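Long-range contacts in hypoxanthine-guanine phosphoribosyltransferase (Thermus thermophilus, PDB 3ACB), which probably converts hypoxanthine or guanine and 5-phospho-alpha-D-ribose 1-diphosphate into IMP or GMP and diphosphate, in a magnesium-dependent step of purine salvage: residues T107-S112 with R137-V142; A130-P135 with A154-Y159; L41-N46 with M65-I70; G36-L41 with H94-I99; G10-S15 with I173-P178. All blocks are in the same frame, centred on the assembly; numbering follows the deposited sequence.

Interaction 1 of 5, residues T107-S112 with R137-V142; sequences TGLTLS and RRQVEV
The end of the nucleotide-binding loop of this type I phosphoribosyltransferase, where Thr-107 and Gly-108 lead into helix 109-119, rests against the loop 137-142. Thr-107, Gly-108 and Thr-110 bind IMP and GMP in this protein, and the loop takes hold of this region chiefly through main-chain atoms. Thr-107 O accepts a nearly straight bond from Gln-139 N at 2.8 Å (172°), on a lone pair in the carbonyl plane, and a weak, bent one from Val-140 N. Two residues before Gln-139, Arg-137 O receives a CA-H...O contact from Thr-107 CA at 3.2 Å.

Thr-107 places OG1 between its own N and carbonyl carbon (chi1 67°), where it accepts Leu-109 N at 3.1 Å, an ST turn leading into the helix. Its CG2 approaches Arg-137 NH2 obliquely, while the guanidinium pairs through NH1 with Asp-153.

Gly-108, the N-cap residue, lies close to the loop: its O is 3.3 Å from Val-140 CG2, and a side chain on it would be tight against Val-140 O and crowded against Thr-107 O. Val-142 lays CB and CG2 against Leu-111 CD2, with CG1 turned to Ser-112 CB. Leu-109 CD2 crosses Val-140 CG1 at about a right angle, 3.9 Å away.

Because the bonds use loop backbone donors and the Thr-107 carbonyl, the ligand-binding turn is held without spending the Thr-107 hydroxyl or the Gly-108 N-H on the loop.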
# COMPACT_ATOMS: atom_id res chain seq x y z
N THR A 107 12.87 16.75 8.26
CA THR A 107 14.09 17.49 7.92
C THR A 107 14.03 17.94 6.47
O THR A 107 14.57 18.99 6.12
CB THR A 107 15.35 16.61 8.09
OG1 THR A 107 15.34 15.56 7.12
CG2 THR A 107 15.40 16.00 9.49
N GLY A 108 13.37 17.15 5.63
CA GLY A 108 13.26 17.48 4.22
C GLY A 108 14.44 16.97 3.41
O GLY A 108 14.48 17.11 2.19
N LEU A 109 15.41 16.37 4.10
CA LEU A 109 16.61 15.85 3.45
C LEU A 109 16.32 14.73 2.47
O LEU A 109 16.83 14.74 1.35
CB LEU A 109 17.60 15.36 4.51
CG LEU A 109 18.13 16.44 5.46
CD1 LEU A 109 18.92 15.81 6.59
CD2 LEU A 109 18.98 17.42 4.67
N THR A 110 15.50 13.78 2.89
CA THR A 110 15.14 12.65 2.05
C THR A 110 14.33 13.08 0.83
O THR A 110 14.60 12.63 -0.28
CB THR A 110 14.33 11.60 2.84
OG1 THR A 110 15.16 11.06 3.88
CG2 THR A 110 13.88 10.47 1.93
N LEU A 111 13.35 13.94 1.04
CA LEU A 111 12.51 14.42 -0.05
C LEU A 111 13.33 15.23 -1.05
O LEU A 111 13.11 15.14 -2.26
CB LEU A 111 11.36 15.27 0.50
CG LEU A 111 10.43 15.93 -0.54
CD1 LEU A 111 9.79 14.85 -1.42
CD2 LEU A 111 9.36 16.73 0.17
N SER A 112 14.26 16.03 -0.54
CA SER A 112 15.12 16.87 -1.38
C SER A 112 15.94 16.00 -2.32
O SER A 112 16.10 16.31 -3.50
CB SER A 112 16.05 17.71 -0.50
OG SER A 112 16.85 18.56 -1.30
N ARG A 137 11.41 20.82 12.09
CA ARG A 137 12.58 19.97 11.86
C ARG A 137 13.28 20.26 10.53
O ARG A 137 14.33 19.67 10.24
CB ARG A 137 12.17 18.50 11.88
CG ARG A 137 11.73 17.98 13.24
CD ARG A 137 12.93 17.73 14.15
NE ARG A 137 13.81 16.69 13.61
CZ ARG A 137 13.46 15.42 13.42
NH1 ARG A 137 12.24 15.01 13.74
NH2 ARG A 137 14.33 14.55 12.93
N ARG A 138 12.72 21.16 9.73
CA ARG A 138 13.29 21.48 8.42
C ARG A 138 14.76 21.88 8.43
O ARG A 138 15.18 22.76 9.17
CB ARG A 138 12.49 22.60 7.75
CG ARG A 138 11.11 22.20 7.27
CD ARG A 138 11.15 21.31 6.03
NE ARG A 138 9.82 21.15 5.47
CZ ARG A 138 8.86 20.41 6.00
NH1 ARG A 138 9.08 19.73 7.13
NH2 ARG A 138 7.66 20.36 5.43
N GLN A 139 15.54 21.21 7.59
CA GLN A 139 16.96 21.50 7.47
C GLN A 139 17.21 22.03 6.06
O GLN A 139 18.25 22.61 5.77
CB GLN A 139 17.79 20.25 7.73
CG GLN A 139 17.56 19.66 9.11
CD GLN A 139 18.67 18.72 9.55
OE1 GLN A 139 19.00 17.76 8.86
NE2 GLN A 139 19.26 19.00 10.71
N VAL A 140 16.22 21.82 5.19
CA VAL A 140 16.28 22.27 3.80
C VAL A 140 14.86 22.58 3.32
O VAL A 140 13.90 21.95 3.76
CB VAL A 140 16.89 21.20 2.87
CG1 VAL A 140 18.34 20.96 3.24
CG2 VAL A 140 16.09 19.91 2.95
N GLU A 141 14.74 23.54 2.42
CA GLU A 141 13.43 23.91 1.89
C GLU A 141 12.94 22.94 0.83
O GLU A 141 13.60 22.72 -0.18
CB GLU A 141 13.47 25.32 1.30
CG GLU A 141 13.70 26.42 2.32
CD GLU A 141 13.66 27.80 1.69
OE1 GLU A 141 12.62 28.16 1.10
OE2 GLU A 141 14.68 28.53 1.79
N VAL A 142 11.77 22.36 1.07
CA VAL A 142 11.15 21.43 0.13
C VAL A 142 9.68 21.80 0.06
O VAL A 142 9.09 22.27 1.04
CB VAL A 142 11.29 19.97 0.60
CG1 VAL A 142 12.74 19.53 0.51
CG2 VAL A 142 10.77 19.83 2.02

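Interaction 2 of 5, residues A130-P135 with A154-Y159; sequences ALLSKP and AYVYGY
Lys-134 reaches Ala-154 because its CG stands anti to the carbonyl carbon (chi1 -69°) and the rest of the chain is fully extended, carrying NZ across to the segment 154-159. Leu-131 instead sets CG anti to the backbone N (chi1 174°), which brings CD2 to the ring of Tyr-159. NZ of Lys-134 donates to Ala-154 O at 2.7 Å, coming from above the carbonyl plane, 43° out of it, and not on a lone pair. A water accepts from Val-156 N at 3.1 Å and, weakly, from the same NZ, so that the ammonium reaches Ala-154 directly and Val-156 through the water. Asp-153 completes the grip with a salt bridge to NZ, which would help to balance the positive charge of this buried lysine.

Lys-134, Tyr-155 and Val-156 all bind GMP in this protein, and the first and last also bind IMP. The contact joins strand 132-133 of the main sheet to strand 155-157 of the small two-stranded sheet beside the purine nucleotide site. The segments run in nearly opposite directions, yet their backbones stay apart and side chains fill the interval. Leu-132 CD1 and Val-156 CG2 slide past each other at 4.1 Å. At the other end of the contact, Leu-131 CD2 meets the edge of the Tyr-159 ring near its plane, 3.5 Å from CD2 of the tyrosine, whose hydroxyl is bonded to Asp-54 on helix 49-56.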
# COMPACT_ATOMS: atom_id res chain seq x y z
N ALA A 130 1.92 14.86 1.00
CA ALA A 130 2.46 14.28 2.23
C ALA A 130 1.39 14.20 3.31
O ALA A 130 0.62 15.14 3.51
CB ALA A 130 3.64 15.11 2.72
N LEU A 131 1.35 13.08 4.02
CA LEU A 131 0.37 12.92 5.08
C LEU A 131 0.70 13.85 6.26
O LEU A 131 -0.17 14.56 6.75
CB LEU A 131 0.33 11.47 5.58
CG LEU A 131 -0.58 11.24 6.79
CD1 LEU A 131 -2.04 11.42 6.39
CD2 LEU A 131 -0.35 9.85 7.34
N LEU A 132 1.95 13.83 6.69
CA LEU A 132 2.38 14.64 7.82
C LEU A 132 3.59 15.52 7.53
O LEU A 132 4.43 15.20 6.69
CB LEU A 132 2.72 13.74 9.01
CG LEU A 132 1.68 12.69 9.40
CD1 LEU A 132 2.26 11.81 10.51
CD2 LEU A 132 0.40 13.37 9.86
N SER A 133 3.68 16.62 8.27
CA SER A 133 4.78 17.56 8.13
C SER A 133 5.19 18.11 9.49
O SER A 133 4.35 18.57 10.27
CB SER A 133 4.38 18.71 7.21
OG SER A 133 5.38 19.72 7.19
N LYS A 134 6.49 18.06 9.79
CA LYS A 134 7.04 18.59 11.03
C LYS A 134 7.94 19.73 10.59
O LYS A 134 9.16 19.58 10.53
CB LYS A 134 7.88 17.55 11.76
CG LYS A 134 7.13 16.38 12.36
CD LYS A 134 8.11 15.48 13.08
CE LYS A 134 7.45 14.31 13.77
NZ LYS A 134 8.46 13.56 14.56
N PRO A 135 7.35 20.89 10.28
CA PRO A 135 8.12 22.05 9.84
C PRO A 135 9.25 22.52 10.76
O PRO A 135 10.22 23.10 10.28
CB PRO A 135 7.05 23.12 9.62
CG PRO A 135 5.99 22.74 10.62
CD PRO A 135 5.93 21.24 10.46
N ALA A 154 6.77 15.26 17.57
CA ALA A 154 6.52 14.16 18.50
C ALA A 154 6.80 12.84 17.80
O ALA A 154 6.78 12.77 16.57
CB ALA A 154 5.07 14.20 18.97
N TYR A 155 7.10 11.81 18.58
CA TYR A 155 7.36 10.48 18.04
C TYR A 155 6.00 9.93 17.60
O TYR A 155 5.21 9.48 18.44
CB TYR A 155 7.96 9.58 19.12
CG TYR A 155 8.40 8.22 18.63
CD1 TYR A 155 9.75 7.90 18.51
CD2 TYR A 155 7.46 7.24 18.27
CE1 TYR A 155 10.16 6.65 18.06
CE2 TYR A 155 7.86 5.99 17.81
CZ TYR A 155 9.21 5.70 17.70
OH TYR A 155 9.62 4.46 17.25
N VAL A 156 5.72 9.96 16.30
CA VAL A 156 4.44 9.48 15.81
C VAL A 156 4.52 8.13 15.10
O VAL A 156 5.58 7.74 14.61
CB VAL A 156 3.80 10.51 14.85
CG1 VAL A 156 3.51 11.81 15.59
CG2 VAL A 156 4.72 10.76 13.67
N TYR A 157 3.39 7.43 15.06
CA TYR A 157 3.32 6.14 14.41
C TYR A 157 1.88 5.76 14.12
O TYR A 157 0.94 6.44 14.55
CB TYR A 157 4.01 5.07 15.28
CG TYR A 157 3.41 4.88 16.65
CD1 TYR A 157 2.50 3.85 16.90
CD2 TYR A 157 3.76 5.72 17.71
CE1 TYR A 157 1.97 3.65 18.18
CE2 TYR A 157 3.23 5.54 18.99
CZ TYR A 157 2.33 4.50 19.21
OH TYR A 157 1.80 4.30 20.47
N GLY A 158 1.71 4.67 13.36
CA GLY A 158 0.38 4.22 12.99
C GLY A 158 0.09 4.62 11.55
O GLY A 158 0.83 5.40 10.96
N TYR A 159 -0.99 4.08 10.98
CA TYR A 159 -1.40 4.39 9.61
C TYR A 159 -0.22 4.27 8.62
O TYR A 159 0.01 5.16 7.80
CB TYR A 159 -1.99 5.81 9.56
CG TYR A 159 -2.79 6.12 8.31
CD1 TYR A 159 -4.04 5.55 8.09
CD2 TYR A 159 -2.28 6.98 7.33
CE1 TYR A 159 -4.77 5.82 6.92
CE2 TYR A 159 -3.00 7.25 6.17
CZ TYR A 159 -4.24 6.67 5.97
OH TYR A 159 -4.93 6.93 4.80
O HOH W 1 8.31 10.27 14.62

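Interaction 3 of 5, residues L41-N46 with M65-I70; sequences LICVLN and MDFIAI
A beta-alpha-beta crossover brings strands 39-45 and 64-70 side by side in the central sheet of the phosphoribosyltransferase fold, with helix 49-56 as the connection. The strands run parallel, with a 28° angle between their axes. Four backbone bonds alternate along the ladder: Leu-41 O takes Asp-66 N, Cys-43 N gives to Asp-66 O, Cys-43 O takes Ile-68 N at 3.0 Å, and Leu-45 N gives to Ile-68 O at 2.8 Å.

On one face Ile-42 CG2 meets Ile-68 CG2 obliquely at 3.8 Å, and Val-44 CG1 reaches Ile-70 CG1; helix 109-119 covers this side. On the other face Leu-45, with CG anti to its carbonyl carbon (chi1 -69°), turns its two methyls to Phe-67: CD1 lies 3.8 Å from CB, and CD2 approaches the ring atom CD1. With Leu-45 cut back to an alanine, a gap is likely to open beside Phe-67 and let its ring shift against Phe-49 of the second subunit, which meets it edge-to-face. Cys-43 adds a sulfur-aromatic contact to the same ring, its SG 4.9 Å from the Phe-67 centroid and 68° off the normal, with Cys-43 CB 3.6 Å from Phe-67 CD1.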
# COMPACT_ATOMS: atom_id res chain seq x y z
N LEU A 41 1.81 8.71 -9.79
CA LEU A 41 2.05 8.79 -8.35
C LEU A 41 3.11 7.82 -7.85
O LEU A 41 3.03 6.61 -8.08
CB LEU A 41 0.75 8.57 -7.59
CG LEU A 41 -0.19 9.78 -7.57
CD1 LEU A 41 -0.65 10.09 -8.99
CD2 LEU A 41 -1.38 9.50 -6.66
N ILE A 42 4.10 8.37 -7.15
CA ILE A 42 5.19 7.56 -6.62
C ILE A 42 5.12 7.48 -5.10
O ILE A 42 5.34 8.47 -4.40
CB ILE A 42 6.56 8.13 -7.02
CG1 ILE A 42 6.65 8.23 -8.55
CG2 ILE A 42 7.68 7.25 -6.48
CD1 ILE A 42 7.92 8.88 -9.06
N CYS A 43 4.81 6.28 -4.62
CA CYS A 43 4.70 6.02 -3.19
C CYS A 43 6.06 5.74 -2.56
O CYS A 43 6.81 4.86 -3.01
CB CYS A 43 3.78 4.81 -2.97
SG CYS A 43 3.73 4.19 -1.26
N VAL A 44 6.39 6.49 -1.51
CA VAL A 44 7.65 6.30 -0.81
C VAL A 44 7.46 5.22 0.26
O VAL A 44 6.84 5.46 1.30
CB VAL A 44 8.11 7.62 -0.13
CG1 VAL A 44 9.41 7.38 0.64
CG2 VAL A 44 8.31 8.70 -1.18
N LEU A 45 7.98 4.03 -0.02
CA LEU A 45 7.88 2.90 0.91
C LEU A 45 8.85 3.05 2.08
O LEU A 45 9.88 3.71 1.93
CB LEU A 45 8.19 1.59 0.18
CG LEU A 45 7.17 1.12 -0.86
CD1 LEU A 45 7.70 -0.12 -1.57
CD2 LEU A 45 5.84 0.82 -0.17
N ASN A 46 8.54 2.46 3.23
CA ASN A 46 7.32 1.67 3.44
C ASN A 46 6.19 2.51 4.03
O ASN A 46 5.01 2.24 3.79
CB ASN A 46 7.60 0.53 4.43
CG ASN A 46 8.55 -0.52 3.89
OD1 ASN A 46 8.99 -1.41 4.63
ND2 ASN A 46 8.87 -0.43 2.60
N MET A 65 1.17 4.43 -11.31
CA MET A 65 1.89 4.57 -10.06
C MET A 65 3.13 3.71 -10.00
O MET A 65 3.33 2.82 -10.82
CB MET A 65 0.96 4.27 -8.86
CG MET A 65 -0.13 3.23 -9.10
SD MET A 65 -1.28 3.04 -7.69
CE MET A 65 -2.73 3.88 -8.29
N ASP A 66 3.99 4.02 -9.04
CA ASP A 66 5.21 3.26 -8.85
C ASP A 66 5.59 3.36 -7.39
O ASP A 66 5.03 4.17 -6.64
CB ASP A 66 6.33 3.83 -9.72
CG ASP A 66 7.37 2.78 -10.08
OD1 ASP A 66 7.33 1.68 -9.48
OD2 ASP A 66 8.22 3.04 -10.94
N PHE A 67 6.54 2.53 -6.98
CA PHE A 67 6.98 2.49 -5.60
C PHE A 67 8.48 2.62 -5.53
O PHE A 67 9.21 2.02 -6.33
CB PHE A 67 6.54 1.18 -4.97
CG PHE A 67 5.05 1.01 -4.92
CD1 PHE A 67 4.34 1.35 -3.77
CD2 PHE A 67 4.35 0.53 -6.02
CE1 PHE A 67 2.96 1.22 -3.71
CE2 PHE A 67 2.97 0.40 -5.98
CZ PHE A 67 2.27 0.75 -4.82
N ILE A 68 8.95 3.41 -4.57
CA ILE A 68 10.38 3.59 -4.39
C ILE A 68 10.67 3.54 -2.90
O ILE A 68 9.86 3.97 -2.08
CB ILE A 68 10.84 4.95 -4.98
CG1 ILE A 68 12.37 4.99 -5.07
CG2 ILE A 68 10.36 6.10 -4.12
CD1 ILE A 68 12.92 6.22 -5.77
N ALA A 69 11.81 2.97 -2.54
CA ALA A 69 12.20 2.88 -1.14
C ALA A 69 13.52 3.60 -0.98
O ALA A 69 14.49 3.29 -1.68
CB ALA A 69 12.32 1.43 -0.71
N ILE A 70 13.56 4.57 -0.07
CA ILE A 70 14.77 5.34 0.18
C ILE A 70 14.96 5.53 1.68
O ILE A 70 13.99 5.61 2.43
CB ILE A 70 14.71 6.72 -0.50
CG1 ILE A 70 13.42 7.44 -0.11
CG2 ILE A 70 14.79 6.56 -2.01
CD1 ILE A 70 13.21 8.76 -0.83

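Interaction 4 of 5, residues G36-L41 with H94-I99; sequences GKTPHL and HGRDVI
One face of the Arg-96 guanidinium is covered by CB of His-40, 3.4 Å from the plane and nearer its border than its middle. At its edge NH2 donates an almost straight bond to Thr-38 O, 2.9 Å away and only 2° out of the guanidinium plane. The same bond comes in from above the plane of the Thr-38 carbonyl, 47° out of it. Next along the edge, NE gives its hydrogen to a water that also accepts Asp-97 N and donates to Thr-38 O, so this one carbonyl is gripped both directly and through water. The arginine chain, bent at chi2 and chi3, folds back to set the group there. The imidazole of His-40 is inclined 53° to the guanidinium, with NH1 oblique to it; Val-98 CG2 meets the ring at its edge. Thr-64 OG1 ties the two together, bonding both His-40 ND1 and Arg-96 NH2.

Next to these groups strands 39-41 and 97-99 begin their parallel pairing in the central sheet. His-40 N bonds to Asp-97 O, and Ile-99 N to His-40 O, each at 2.9 Å. Leu-41 and Ile-99 lie side by side on one face, CG against CB at 3.9 Å.

At the outer end Lys-37 crosses Asp-97 at about a right angle, its CD 3.4 Å from OD2. NZ stops 4.3 Å from that oxygen, too far for a salt bridge, and a water spans NZ and OD1; OD1 also bonds to Ser-125 OG. The attraction between these charges is therefore probably softened by solvent, while the firmer polar hold is the arginine's on the backbone where the strands start.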
# COMPACT_ATOMS: atom_id res chain seq x y z
N GLY A 36 -7.83 16.70 -17.00
CA GLY A 36 -7.27 16.69 -18.34
C GLY A 36 -5.88 16.09 -18.41
O GLY A 36 -5.31 15.98 -19.50
N LYS A 37 -5.33 15.69 -17.27
CA LYS A 37 -4.00 15.10 -17.27
C LYS A 37 -4.00 13.68 -16.69
O LYS A 37 -5.02 13.20 -16.21
CB LYS A 37 -3.03 16.00 -16.49
CG LYS A 37 -2.99 17.41 -17.05
CD LYS A 37 -1.74 18.16 -16.66
CE LYS A 37 -1.72 19.52 -17.32
NZ LYS A 37 -0.42 20.22 -17.12
N THR A 38 -2.85 13.03 -16.77
CA THR A 38 -2.69 11.66 -16.28
C THR A 38 -1.47 11.63 -15.36
O THR A 38 -0.35 11.39 -15.81
CB THR A 38 -2.47 10.68 -17.44
OG1 THR A 38 -3.48 10.89 -18.44
CG2 THR A 38 -2.56 9.25 -16.95
N PRO A 39 -1.67 11.88 -14.07
CA PRO A 39 -0.54 11.87 -13.14
C PRO A 39 0.11 10.51 -12.92
O PRO A 39 -0.47 9.46 -13.21
CB PRO A 39 -1.14 12.45 -11.86
CG PRO A 39 -2.54 11.93 -11.91
CD PRO A 39 -2.93 12.15 -13.36
N HIS A 40 1.34 10.55 -12.43
CA HIS A 40 2.09 9.35 -12.12
C HIS A 40 2.45 9.50 -10.64
O HIS A 40 3.29 10.33 -10.29
CB HIS A 40 3.36 9.29 -12.97
CG HIS A 40 4.23 8.12 -12.67
ND1 HIS A 40 3.79 6.82 -12.80
CD2 HIS A 40 5.51 8.05 -12.24
CE1 HIS A 40 4.77 5.99 -12.46
NE2 HIS A 40 5.82 6.71 -12.12
N LEU A 41 1.81 8.71 -9.79
CA LEU A 41 2.05 8.79 -8.35
C LEU A 41 3.11 7.82 -7.85
O LEU A 41 3.03 6.61 -8.08
CB LEU A 41 0.75 8.57 -7.59
CG LEU A 41 -0.19 9.78 -7.57
CD1 LEU A 41 -0.65 10.09 -8.99
CD2 LEU A 41 -1.38 9.50 -6.66
N HIS A 94 10.05 10.57 -17.39
CA HIS A 94 10.36 11.64 -18.33
C HIS A 94 9.07 12.09 -19.02
O HIS A 94 8.34 11.28 -19.57
CB HIS A 94 11.37 11.16 -19.39
CG HIS A 94 11.66 12.17 -20.45
ND1 HIS A 94 12.06 13.46 -20.17
CD2 HIS A 94 11.62 12.08 -21.80
CE1 HIS A 94 12.26 14.12 -21.29
NE2 HIS A 94 11.99 13.31 -22.30
N GLY A 95 8.79 13.39 -18.96
CA GLY A 95 7.59 13.91 -19.59
C GLY A 95 6.29 13.62 -18.86
O GLY A 95 5.22 13.96 -19.36
N ARG A 96 6.37 13.00 -17.69
CA ARG A 96 5.16 12.70 -16.92
C ARG A 96 4.89 13.75 -15.85
O ARG A 96 5.81 14.42 -15.39
CB ARG A 96 5.28 11.33 -16.23
CG ARG A 96 5.30 10.10 -17.15
CD ARG A 96 4.04 9.98 -18.00
NE ARG A 96 2.81 9.93 -17.20
CZ ARG A 96 2.42 8.89 -16.47
NH1 ARG A 96 3.16 7.79 -16.42
NH2 ARG A 96 1.28 8.94 -15.80
N ASP A 97 3.63 13.91 -15.48
CA ASP A 97 3.27 14.83 -14.41
C ASP A 97 3.32 13.96 -13.16
O ASP A 97 2.40 13.20 -12.86
CB ASP A 97 1.87 15.40 -14.65
CG ASP A 97 1.83 16.38 -15.82
OD1 ASP A 97 2.59 17.37 -15.78
OD2 ASP A 97 1.05 16.16 -16.77
N VAL A 98 4.43 14.07 -12.44
CA VAL A 98 4.68 13.26 -11.25
C VAL A 98 4.18 13.83 -9.93
O VAL A 98 4.25 15.04 -9.68
CB VAL A 98 6.20 12.98 -11.13
CG1 VAL A 98 6.50 12.16 -9.88
CG2 VAL A 98 6.69 12.27 -12.39
N ILE A 99 3.68 12.95 -9.08
CA ILE A 99 3.22 13.33 -7.75
C ILE A 99 3.88 12.40 -6.75
O ILE A 99 3.61 11.19 -6.73
CB ILE A 99 1.69 13.23 -7.57
CG1 ILE A 99 0.98 14.21 -8.51
CG2 ILE A 99 1.32 13.55 -6.12
CD1 ILE A 99 -0.54 14.24 -8.35
O HOH W 2 2.45 19.91 -17.11
O HOH W 3 1.76 12.40 -17.13
O HOH W 4 -0.35 14.20 -17.75

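Interaction 5 of 5, residues G10-S15 with I173-P178; sequences GPVQIS and ITSIRP
Gln-13 and Thr-174 lie side by side and point the same way, so that Thr-174 OG1 donates to Gln-13 OE1 at 2.9 Å, tilted 23° from the plane of the amide carbonyl. Gln-13 starts away from the neighbouring strand and comes back through its bend at chi2. Its amide is fixed on both sides of CD: NE2 gives to Gly-10 O, which lies in the amide plane, and OE1 also accepts from a water that donates to Ile-173 O. Were Thr-174 exchanged for a valine, Gln-13 OE1 would probably lose its hydroxyl donor, and Gly-8 N, which bonds Thr-174 OG1, would be left without its acceptor.

Ser-175 faces the segment 10-15 with OG set between its own N and carbonyl carbon (chi1 60°), where it takes the N-H of Val-12 at 2.9 Å. This hydroxyl lies close beside Gly-10, whose N bonds to Ser-175 O at 2.8 Å; a side chain on the glycine would collide with OG.

The N-terminal segment thus runs nearly antiparallel to strand 174-176, which itself pairs with strand 155-157 in the small antiparallel sheet next to the nucleotide site. Ile-14 and Ile-173 form a single hydrogen-bonded antiparallel pair: Ile-14 N to Ile-173 O is 2.8 Å and almost straight at 175°, and Ile-173 N returns to Ile-14 O at 2.9 Å. Their CB atoms meet at 3.9 Å, and both side chains touch Ile-19 of helix 16-33, for which Ser-15 is the N-cap, its OG bonded to Ala-18 N.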
# COMPACT_ATOMS: atom_id res chain seq x y z
N GLY A 10 1.21 9.99 23.76
CA GLY A 10 1.80 11.19 23.19
C GLY A 10 0.81 12.31 22.89
O GLY A 10 -0.41 12.10 22.93
N PRO A 11 1.31 13.51 22.56
CA PRO A 11 0.51 14.70 22.24
C PRO A 11 -0.16 14.73 20.86
O PRO A 11 -1.04 15.55 20.63
CB PRO A 11 1.51 15.83 22.41
CG PRO A 11 2.77 15.22 21.91
CD PRO A 11 2.75 13.84 22.56
N VAL A 12 0.28 13.87 19.95
CA VAL A 12 -0.31 13.84 18.62
C VAL A 12 -1.28 12.67 18.49
O VAL A 12 -0.92 11.52 18.75
CB VAL A 12 0.77 13.72 17.52
CG1 VAL A 12 0.11 13.62 16.15
CG2 VAL A 12 1.68 14.94 17.56
N GLN A 13 -2.51 12.98 18.10
CA GLN A 13 -3.55 11.97 17.95
C GLN A 13 -4.46 12.38 16.80
O GLN A 13 -5.08 13.44 16.84
CB GLN A 13 -4.39 11.87 19.23
CG GLN A 13 -3.62 11.66 20.53
CD GLN A 13 -2.98 10.28 20.64
OE1 GLN A 13 -3.48 9.30 20.07
NE2 GLN A 13 -1.88 10.19 21.38
N ILE A 14 -4.53 11.54 15.77
CA ILE A 14 -5.39 11.84 14.63
C ILE A 14 -6.20 10.60 14.32
O ILE A 14 -5.64 9.55 13.97
CB ILE A 14 -4.55 12.24 13.39
CG1 ILE A 14 -3.51 13.29 13.79
CG2 ILE A 14 -5.47 12.81 12.31
CD1 ILE A 14 -2.57 13.71 12.65
N SER A 15 -7.51 10.70 14.47
CA SER A 15 -8.41 9.57 14.25
C SER A 15 -8.47 9.08 12.81
O SER A 15 -8.14 9.81 11.87
CB SER A 15 -9.82 9.92 14.71
OG SER A 15 -10.41 10.84 13.80
N ILE A 173 -3.41 7.73 13.59
CA ILE A 173 -2.07 8.22 13.86
C ILE A 173 -2.03 8.54 15.35
O ILE A 173 -2.92 9.22 15.88
CB ILE A 173 -1.75 9.52 13.09
CG1 ILE A 173 -1.57 9.23 11.59
CG2 ILE A 173 -0.47 10.16 13.64
CD1 ILE A 173 -0.34 8.41 11.28
N THR A 174 -1.00 8.06 16.03
CA THR A 174 -0.86 8.30 17.45
C THR A 174 0.59 8.62 17.77
O THR A 174 1.40 8.77 16.86
CB THR A 174 -1.35 7.08 18.27
OG1 THR A 174 -1.37 7.41 19.67
CG2 THR A 174 -0.45 5.88 18.04
N SER A 175 0.93 8.73 19.05
CA SER A 175 2.29 9.05 19.44
C SER A 175 2.59 8.65 20.88
O SER A 175 1.69 8.27 21.63
CB SER A 175 2.55 10.55 19.27
OG SER A 175 1.66 11.31 20.09
N ILE A 176 3.86 8.76 21.26
CA ILE A 176 4.29 8.44 22.62
C ILE A 176 4.96 9.68 23.21
O ILE A 176 5.27 10.63 22.49
CB ILE A 176 5.32 7.28 22.65
CG1 ILE A 176 6.58 7.68 21.87
CG2 ILE A 176 4.70 6.02 22.06
CD1 ILE A 176 7.68 6.63 21.91
N ARG A 177 5.17 9.68 24.52
CA ARG A 177 5.81 10.81 25.20
C ARG A 177 7.32 10.69 25.08
O ARG A 177 7.85 9.58 24.99
CB ARG A 177 5.42 10.84 26.68
CG ARG A 177 3.95 11.01 26.94
CD ARG A 177 3.67 11.02 28.43
NE ARG A 177 2.25 11.17 28.72
CZ ARG A 177 1.73 11.17 29.94
NH1 ARG A 177 2.52 11.03 31.00
NH2 ARG A 177 0.42 11.31 30.11
N PRO A 178 8.03 11.82 25.07
CA PRO A 178 9.49 11.83 24.97
C PRO A 178 10.17 10.89 25.97
O PRO A 178 11.11 10.17 25.63
CB PRO A 178 9.85 13.29 25.20
CG PRO A 178 8.68 14.01 24.60
CD PRO A 178 7.51 13.20 25.11
O HOH W 5 -4.97 8.47 17.88

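Overall arrangement
Place in the fold and chemistry differ among the five contacts. Interactions 3 and 4 share Leu-41 and strand 39-45, which lies between its two parallel partners; interaction 3 is buried and largely apolar, while interaction 4, at the strand starts, adds arginine, histidine and water. Interactions 2 and 5 meet where strands 155-157 and 174-176 pair: the first is a buried contact carried by side chains, the second a partly buried one rich in backbone and hydroxyl bonds. Interaction 1 is a surface contact combining loop backbone bonds with valine and leucine packing at a helix start. It touches interactions 2 and 3; interactions 1 and 2 both hold nucleotide-binding residues, which the other three do not.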